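Local coordinates for protein CurM Sulfotransferase (PDB 4GBM) that probably transfers a sulfonate group from PAPS to an intermediate of curacin biosynthesis, as a sulfotransferase domain of a polyketide synthase, at residues F59-M72 and L81-V95. The protein carries 2 engineered substitutions. Numbering follows the deposited sequence.
With ZN (zinc ion), chain F; ZN (zinc ion), chain B; SO4 (sulfate ion), chain Q.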
# COMPACT_ATOMS: atom_id res chain seq x y z
N PHE A 59 -4.68 7.22 -10.66
CA PHE A 59 -5.72 7.32 -9.65
C PHE A 59 -5.29 6.44 -8.49
O PHE A 59 -5.14 5.24 -8.66
CB PHE A 59 -7.08 6.86 -10.18
CG PHE A 59 -8.19 7.01 -9.19
CD1 PHE A 59 -8.55 5.95 -8.36
CD2 PHE A 59 -8.85 8.23 -9.06
CE1 PHE A 59 -9.57 6.10 -7.42
CE2 PHE A 59 -9.88 8.38 -8.12
CZ PHE A 59 -10.23 7.31 -7.31
N SER A 60 -5.07 7.05 -7.32
CA SER A 60 -4.38 6.37 -6.23
C SER A 60 -5.14 6.56 -4.90
O SER A 60 -4.85 7.50 -4.15
CB SER A 60 -2.95 6.91 -6.14
OG SER A 60 -2.17 6.18 -5.22
N PRO A 61 -6.13 5.69 -4.63
CA PRO A 61 -7.02 5.85 -3.49
C PRO A 61 -6.53 5.17 -2.21
O PRO A 61 -5.58 4.38 -2.26
CB PRO A 61 -8.30 5.15 -3.97
CG PRO A 61 -7.78 4.01 -4.80
CD PRO A 61 -6.57 4.59 -5.52
N PRO A 62 -7.19 5.44 -1.06
CA PRO A 62 -7.00 4.59 0.12
C PRO A 62 -7.40 3.16 -0.22
O PRO A 62 -8.09 2.93 -1.23
CB PRO A 62 -7.97 5.18 1.15
CG PRO A 62 -8.34 6.54 0.64
CD PRO A 62 -8.24 6.46 -0.86
N GLU A 63 -6.97 2.21 0.62
CA GLU A 63 -7.17 0.78 0.38
C GLU A 63 -8.58 0.41 -0.06
O GLU A 63 -9.57 0.73 0.61
CB GLU A 63 -6.79 -0.02 1.64
CG GLU A 63 -5.28 -0.21 1.85
CD GLU A 63 -4.54 0.96 2.50
OE1 GLU A 63 -5.15 2.01 2.83
OE2 GLU A 63 -3.31 0.82 2.67
N LEU A 64 -8.66 -0.31 -1.18
CA LEU A 64 -9.94 -0.73 -1.74
C LEU A 64 -10.45 -2.03 -1.13
O LEU A 64 -11.65 -2.31 -1.17
CB LEU A 64 -9.83 -0.89 -3.26
CG LEU A 64 -9.48 0.38 -4.05
CD1 LEU A 64 -9.15 0.03 -5.49
CD2 LEU A 64 -10.59 1.41 -3.97
N HIS A 65 -9.54 -2.84 -0.58
CA HIS A 65 -9.89 -4.14 0.02
C HIS A 65 -10.69 -5.05 -0.94
O HIS A 65 -11.63 -5.73 -0.52
CB HIS A 65 -10.64 -3.96 1.35
CG HIS A 65 -10.00 -2.98 2.29
ND1 HIS A 65 -8.85 -3.27 3.00
CD2 HIS A 65 -10.33 -1.71 2.63
CE1 HIS A 65 -8.52 -2.23 3.74
NE2 HIS A 65 -9.39 -1.27 3.53
N LEU A 66 -10.28 -5.07 -2.20
CA LEU A 66 -10.92 -5.92 -3.21
C LEU A 66 -10.11 -7.20 -3.46
O LEU A 66 -10.66 -8.30 -3.43
CB LEU A 66 -11.09 -5.15 -4.52
CG LEU A 66 -12.08 -3.97 -4.53
CD1 LEU A 66 -11.95 -3.21 -5.84
CD2 LEU A 66 -13.52 -4.45 -4.34
N LEU A 67 -8.81 -7.03 -3.69
CA LEU A 67 -7.93 -8.13 -4.11
C LEU A 67 -8.02 -9.43 -3.29
O LEU A 67 -7.93 -10.51 -3.87
CB LEU A 67 -6.47 -7.66 -4.23
CG LEU A 67 -5.52 -8.56 -5.02
CD1 LEU A 67 -5.95 -8.69 -6.49
CD2 LEU A 67 -4.11 -8.01 -4.92
N PRO A 68 -8.21 -9.35 -1.95
CA PRO A 68 -8.28 -10.60 -1.19
C PRO A 68 -9.55 -11.45 -1.39
O PRO A 68 -9.60 -12.59 -0.93
CB PRO A 68 -8.22 -10.13 0.27
CG PRO A 68 -7.63 -8.76 0.21
CD PRO A 68 -8.17 -8.18 -1.06
N PHE A 69 -10.56 -10.92 -2.09
CA PHE A 69 -11.88 -11.57 -2.17
C PHE A 69 -12.28 -11.96 -3.59
O PHE A 69 -11.83 -11.34 -4.56
CB PHE A 69 -12.95 -10.66 -1.57
CG PHE A 69 -12.62 -10.19 -0.18
CD1 PHE A 69 -12.74 -11.05 0.90
CD2 PHE A 69 -12.17 -8.89 0.04
CE1 PHE A 69 -12.43 -10.63 2.19
CE2 PHE A 69 -11.86 -8.46 1.32
CZ PHE A 69 -11.99 -9.33 2.39
N ASN A 70 -13.12 -12.98 -3.71
CA ASN A 70 -13.61 -13.40 -5.02
C ASN A 70 -14.88 -12.67 -5.46
O ASN A 70 -15.05 -12.37 -6.64
CB ASN A 70 -13.83 -14.91 -5.07
CG ASN A 70 -12.53 -15.70 -5.01
OD1 ASN A 70 -11.53 -15.32 -5.63
ND2 ASN A 70 -12.54 -16.79 -4.27
N THR A 71 -15.76 -12.39 -4.50
CA THR A 71 -17.06 -11.76 -4.80
C THR A 71 -17.37 -10.66 -3.79
O THR A 71 -16.82 -10.64 -2.70
CB THR A 71 -18.22 -12.77 -4.75
OG1 THR A 71 -18.39 -13.23 -3.40
CG2 THR A 71 -17.98 -13.95 -5.69
N MET A 72 -18.26 -9.75 -4.17
CA MET A 72 -18.61 -8.62 -3.31
C MET A 72 -19.36 -9.02 -2.03
O MET A 72 -19.23 -8.34 -1.01
CB MET A 72 -19.38 -7.55 -4.09
CG MET A 72 -18.51 -6.78 -5.06
SD MET A 72 -17.18 -5.84 -4.24
CE MET A 72 -18.09 -4.41 -3.66
N LEU A 81 -12.49 -3.99 9.75
CA LEU A 81 -11.32 -3.14 9.91
C LEU A 81 -11.43 -2.27 11.16
O LEU A 81 -12.53 -1.88 11.55
CB LEU A 81 -11.15 -2.24 8.68
CG LEU A 81 -11.06 -2.91 7.30
CD1 LEU A 81 -11.31 -1.88 6.21
CD2 LEU A 81 -9.72 -3.62 7.07
N SER A 82 -10.28 -1.97 11.77
CA SER A 82 -10.21 -1.14 12.98
C SER A 82 -10.78 0.27 12.76
O SER A 82 -11.43 0.84 13.64
CB SER A 82 -8.77 -1.04 13.47
OG SER A 82 -8.31 -2.28 13.98
N TYR A 83 -10.52 0.81 11.58
CA TYR A 83 -11.06 2.11 11.20
C TYR A 83 -12.07 1.92 10.07
O TYR A 83 -12.45 0.78 9.76
CB TYR A 83 -9.92 3.06 10.82
CG TYR A 83 -8.98 3.33 11.98
CD1 TYR A 83 -9.24 4.35 12.89
CD2 TYR A 83 -7.84 2.54 12.17
CE1 TYR A 83 -8.39 4.59 13.97
CE2 TYR A 83 -6.98 2.78 13.24
CZ TYR A 83 -7.26 3.80 14.13
OH TYR A 83 -6.41 4.04 15.19
N LEU A 84 -12.52 3.01 9.45
CA LEU A 84 -13.68 2.93 8.56
C LEU A 84 -13.41 2.33 7.17
O LEU A 84 -14.32 1.75 6.57
CB LEU A 84 -14.38 4.29 8.46
CG LEU A 84 -14.80 4.94 9.78
CD1 LEU A 84 -15.38 6.33 9.53
CD2 LEU A 84 -15.79 4.08 10.58
N GLY A 85 -12.18 2.46 6.67
CA GLY A 85 -11.78 1.80 5.42
C GLY A 85 -12.65 2.14 4.22
O GLY A 85 -13.05 1.26 3.44
N GLU A 86 -12.92 3.43 4.04
CA GLU A 86 -13.84 3.88 2.99
C GLU A 86 -13.18 4.17 1.64
O GLU A 86 -13.73 4.92 0.84
CB GLU A 86 -14.60 5.12 3.48
CG GLU A 86 -15.48 4.83 4.68
CD GLU A 86 -16.33 6.01 5.10
OE1 GLU A 86 -17.18 5.81 5.98
OE2 GLU A 86 -16.15 7.13 4.57
N GLY A 87 -12.01 3.57 1.39
CA GLY A 87 -11.33 3.73 0.10
C GLY A 87 -12.26 3.53 -1.09
O GLY A 87 -12.28 4.35 -2.01
N LEU A 88 -13.02 2.45 -1.06
CA LEU A 88 -13.94 2.16 -2.16
C LEU A 88 -15.08 3.18 -2.25
O LEU A 88 -15.40 3.66 -3.33
CB LEU A 88 -14.49 0.72 -2.06
CG LEU A 88 -15.30 0.21 -3.26
CD1 LEU A 88 -14.45 0.12 -4.53
CD2 LEU A 88 -15.90 -1.15 -2.92
N GLN A 89 -15.66 3.52 -1.10
CA GLN A 89 -16.70 4.55 -1.03
C GLN A 89 -16.19 5.90 -1.54
O GLN A 89 -16.86 6.55 -2.35
CB GLN A 89 -17.23 4.68 0.40
CG GLN A 89 -18.49 5.50 0.54
CD GLN A 89 -18.95 5.63 1.98
OE1 GLN A 89 -18.78 6.67 2.61
NE2 GLN A 89 -19.53 4.56 2.52
N LYS A 90 -15.00 6.30 -1.10
CA LYS A 90 -14.38 7.55 -1.55
C LYS A 90 -14.06 7.53 -3.03
O LYS A 90 -14.16 8.56 -3.71
CB LYS A 90 -13.12 7.87 -0.74
CG LYS A 90 -13.41 8.38 0.66
CD LYS A 90 -12.12 8.65 1.43
CE LYS A 90 -12.41 9.19 2.82
NZ LYS A 90 -13.13 10.49 2.79
N THR A 91 -13.66 6.36 -3.54
CA THR A 91 -13.36 6.22 -4.96
C THR A 91 -14.58 6.55 -5.82
O THR A 91 -14.50 7.39 -6.71
CB THR A 91 -12.80 4.82 -5.29
OG1 THR A 91 -11.48 4.71 -4.73
CG2 THR A 91 -12.70 4.60 -6.79
N PHE A 92 -15.72 5.92 -5.53
CA PHE A 92 -16.94 6.20 -6.28
C PHE A 92 -17.42 7.64 -6.10
O PHE A 92 -17.96 8.24 -7.03
CB PHE A 92 -18.05 5.19 -5.95
CG PHE A 92 -17.86 3.84 -6.59
CD1 PHE A 92 -17.81 3.71 -7.98
CD2 PHE A 92 -17.74 2.70 -5.81
CE1 PHE A 92 -17.63 2.46 -8.57
CE2 PHE A 92 -17.57 1.44 -6.39
CZ PHE A 92 -17.51 1.32 -7.77
N MET A 93 -17.20 8.21 -4.92
CA MET A 93 -17.50 9.63 -4.67
C MET A 93 -16.72 10.55 -5.60
O MET A 93 -17.30 11.48 -6.17
CB MET A 93 -17.21 10.02 -3.22
CG MET A 93 -18.07 9.33 -2.19
SD MET A 93 -17.80 10.09 -0.59
CE MET A 93 -17.61 8.68 0.49
N GLU A 94 -15.42 10.30 -5.74
CA GLU A 94 -14.55 11.11 -6.60
C GLU A 94 -14.90 10.97 -8.07
O GLU A 94 -15.16 11.96 -8.76
CB GLU A 94 -13.08 10.72 -6.40
CG GLU A 94 -12.46 11.09 -5.06
CD GLU A 94 -12.15 12.58 -4.91
OE1 GLU A 94 -12.00 13.03 -3.76
OE2 GLU A 94 -12.04 13.29 -5.94
N VAL A 95 -14.91 9.72 -8.55
CA VAL A 95 -15.03 9.44 -9.99
C VAL A 95 -16.44 9.67 -10.54
O VAL A 95 -16.61 9.89 -11.74
CB VAL A 95 -14.50 8.02 -10.36
CG1 VAL A 95 -13.06 7.85 -9.90
CG2 VAL A 95 -15.38 6.92 -9.77
ZN ZN F . -7.80 -5.11 3.20
ZN ZN B . -18.11 7.57 6.31
S SO4 Q . -16.56 0.68 1.49
O1 SO4 Q . -16.42 -0.28 0.40
O2 SO4 Q . -16.00 0.06 2.69
O3 SO4 Q . -15.82 1.90 1.20
O4 SO4 Q . -17.99 0.93 1.67
O HOH W 1 -12.49 0.46 0.72
O HOH W 2 -9.87 2.13 2.82
O HOH W 3 -18.81 8.72 4.83
O HOH W 4 -6.66 -4.89 5.00
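G87 fits against the bend at P62 and E63. Its CA touches both carbonyl oxygens, 3.6 Å from P62 O and 3.5 Å from E63 O. A CB on G87 would run into both oxygens, so the close fit depends on glycine. One turn on, T91 is the bump that fills the hollow between F59, P61 and L64. Its CG2 lies anti to the backbone N and rests 3.5 Å from F59 CE1. Its OG1 meets P61 CB at 3.3 Å and donates to G87 O within its own helix, from above the carbonyl plane. An alanine here is likely to leave a gap beside the F59 ring and G87 O without its side-chain donor. V95 CG1 meets F59 CE2 further along.

In this P-loop-type sulfotransferase fold, the contact packs helix 87-96 against the loop that leaves edge strand 58-59 of the parallel sheet. L64 CD2 packs near L88 CD1, and L66 CD2 near L88 CD2. M72 CE meets L88 CD2 tip to tip at 4.0 Å. Two waters bridge the backbones. One accepts from G87 N and donates to E63 O. The other accepts from L88 N and lies within bonding distance of E63 O and G85 O. Beyond them, L81 CD1 sits over one face of the H65 imidazole, 3.7 Å from the ring centroid. E63 CB lies over the opposite face, toward the rim. H65 ND1 binds a zinc ion at 2.1 Å, and NE2 is hydrogen-bonded to S266.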